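Local structure of SLT domain-containing protein (Bdellovibrio bacteriovorus HD100, 6TAB) at residues W132-V135 / L136-M139. The protein is a lysozyme-like enzyme of the SLT family that probably hydrolyses peptidoglycan with altered substrate specificity, facilitating the predator's exit from its prey cell. Sequence-based numbering, arbitrary orientation.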
ATOM      1  N   TRP A 132      -3.905   5.551   6.334  1.00 11.61           N
ATOM      2  CA  TRP A 132      -2.952   4.877   5.421  1.00 11.66           C
ATOM      3  C   TRP A 132      -2.533   3.503   5.956  1.00 11.57           C
ATOM      4  O   TRP A 132      -2.333   2.566   5.151  1.00 11.73           O
ATOM      5  CB  TRP A 132      -1.762   5.796   5.050  1.00 11.53           C
ATOM      6  CG  TRP A 132      -2.177   6.758   3.971  1.00 11.86           C
ATOM      7  CD1 TRP A 132      -2.517   8.078   4.119  1.00 12.91           C
ATOM      8  CD2 TRP A 132      -2.495   6.432   2.602  1.00 12.78           C
ATOM      9  NE1 TRP A 132      -2.959   8.611   2.923  1.00 12.44           N
ATOM     10  CE2 TRP A 132      -2.942   7.620   1.963  1.00 12.78           C
ATOM     11  CE3 TRP A 132      -2.382   5.264   1.850  1.00 13.74           C
ATOM     12  CZ2 TRP A 132      -3.379   7.605   0.639  1.00 13.08           C
ATOM     13  CZ3 TRP A 132      -2.747   5.280   0.523  1.00 15.03           C
ATOM     14  CH2 TRP A 132      -3.245   6.437  -0.076  1.00 13.98           C
ATOM     15  N   ALA A 133      -2.359   3.362   7.280  1.00 12.33           N
ATOM     16  CA  ALA A 133      -2.083   1.990   7.830  1.00 12.08           C
ATOM     17  C   ALA A 133      -3.247   1.012   7.530  1.00 11.81           C
ATOM     18  O   ALA A 133      -3.005  -0.138   7.146  1.00 12.53           O
ATOM     19  CB  ALA A 133      -1.749   2.053   9.290  1.00 13.21           C
ATOM     20  N   PHE A 134      -4.497   1.479   7.645  1.00 11.54           N
ATOM     21  CA  PHE A 134      -5.647   0.650   7.322  1.00 11.43           C
ATOM     22  C   PHE A 134      -5.643   0.268   5.829  1.00 10.84           C
ATOM     23  O   PHE A 134      -5.829  -0.912   5.424  1.00 11.85           O
ATOM     24  CB  PHE A 134      -6.969   1.324   7.709  1.00 11.74           C
ATOM     25  CG  PHE A 134      -8.170   0.435   7.452  1.00 11.84           C
ATOM     26  CD1 PHE A 134      -8.773   0.389   6.199  1.00 13.10           C
ATOM     27  CD2 PHE A 134      -8.643  -0.446   8.424  1.00 12.72           C
ATOM     28  CE1 PHE A 134      -9.820  -0.480   5.925  1.00 13.83           C
ATOM     29  CE2 PHE A 134      -9.693  -1.318   8.147  1.00 13.77           C
ATOM     30  CZ  PHE A 134     -10.279  -1.352   6.903  1.00 13.47           C
ATOM     31  N   VAL A 135      -5.476   1.266   4.927  1.00 11.62           N
ATOM     32  CA  VAL A 135      -5.485   0.970   3.479  1.00 11.38           C
ATOM     33  C   VAL A 135      -4.362  -0.025   3.113  1.00 11.25           C
ATOM     34  O   VAL A 135      -4.588  -1.006   2.376  1.00 12.25           O
ATOM     35  CB  VAL A 135      -5.425   2.246   2.622  1.00 12.66           C
ATOM     36  CG1 VAL A 135      -5.210   1.927   1.147  1.00 14.84           C
ATOM     37  CG2 VAL A 135      -6.696   3.075   2.814  1.00 13.46           C
ATOM     38  N   LEU A 136      -3.145   0.191   3.652  1.00 11.58           N
ATOM     39  CA  LEU A 136      -2.069  -0.781   3.423  1.00 11.62           C
ATOM     40  C   LEU A 136      -2.492  -2.189   3.879  1.00 11.73           C
ATOM     41  O   LEU A 136      -2.207  -3.195   3.164  1.00 12.03           O
ATOM     42  CB  LEU A 136      -0.787  -0.344   4.160  1.00 12.86           C
ATOM     43  CG  LEU A 136       0.062   0.717   3.498  1.00 15.09           C
ATOM     44  CD1 LEU A 136       1.068   1.288   4.491  1.00 16.77           C
ATOM     45  CD2 LEU A 136       0.801   0.156   2.272  1.00 15.27           C
ATOM     46  N   SER A 137      -3.180  -2.319   5.035  1.00 11.55           N
ATOM     47  CA  SER A 137      -3.613  -3.647   5.546  1.00 12.10           C
ATOM     48  C   SER A 137      -4.631  -4.281   4.590  1.00 12.46           C
ATOM     49  O   SER A 137      -4.655  -5.529   4.456  1.00 13.12           O
ATOM     50  CB  SER A 137      -4.095  -3.580   6.990  1.00 12.31           C
ATOM     51  OG  SER A 137      -5.412  -3.028   7.131  1.00 12.21           O
ATOM     52  N   SER A 138      -5.492  -3.469   3.945  1.00 12.08           N
ATOM     53  CA  SER A 138      -6.464  -3.978   2.976  1.00 12.46           C
ATOM     54  C   SER A 138      -5.762  -4.479   1.704  1.00 12.65           C
ATOM     55  O   SER A 138      -6.192  -5.472   1.074  1.00 13.31           O
ATOM     56  CB  SER A 138      -7.600  -3.000   2.694  1.00 13.02           C
ATOM     57  OG  SER A 138      -7.208  -1.887   1.923  1.00 14.00           O
ATOM     58  N   MET A 139      -4.694  -3.773   1.287  1.00 11.96           N
ATOM     59  CA  MET A 139      -3.890  -4.235   0.134  1.00 12.37           C
ATOM     60  C   MET A 139      -3.194  -5.575   0.468  1.00 13.20           C
ATOM     61  O   MET A 139      -3.165  -6.501  -0.376  1.00 14.28           O
ATOM     62  CB  MET A 139      -2.879  -3.151  -0.264  1.00 13.40           C
ATOM     63  CG  MET A 139      -3.545  -1.851  -0.743  1.00 13.52           C
ATOM     64  SD  MET A 139      -2.401  -0.406  -0.715  1.00 14.22           S
ATOM     65  CE  MET A 139      -1.135  -0.992  -1.845  1.00 16.68           C
TER
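With chi1 at 77° in S137 and 72° in S138, each hydroxyl is set between its own backbone N and carbonyl carbon and turns back to the carbonyl three residues earlier. The result, in the middle of helix 125-144 of the lysozyme-like domain, is two successive serine-to-carbonyl bonds added to the regular alpha-helical ladder. S137 OG donates to F134 O over 2.8 Å, approaching well off the line of the C=O bond and somewhat tilted from the carbonyl plane. S138 OG comes in at a similar slant to V135 O, also at 2.8 Å, but its donor lies in the carbonyl plane, on a lone pair. Both acceptors also keep their i to i+4 partners: S138 N reaches F134 O at 3.0 Å, and M139 N reaches V135 O nearly along the C=O axis. Each carbonyl is therefore gripped by one amide and one hydroxyl, which gives the two serines polar partners within a helix whose eight residues here are all buried. S137 OG has a further hydrogen bond with the backbone N of L79, tying the helix to the N-terminal loop, while S138 packs on I243 and W246 of helix 238-248.

Just before them along the helix, the L136 N to W132 O bond is almost straight, with an N-H...O angle of 170°, and L136 CG lies 3.4 Å from W132 O. The leucine side chain goes on to meet I201 and L204 of helix 193-211; W132 also packs on L204, and its NE1 is hydrogen-bonded to Y120 OH. Between the two segments the apolar side-chain contact is V135 with M139, four residues on. With CG beside the backbone N and chi2 extended, the methionine crosses the valine side chain obliquely, SD lying 4.1 Å from V135 CG1.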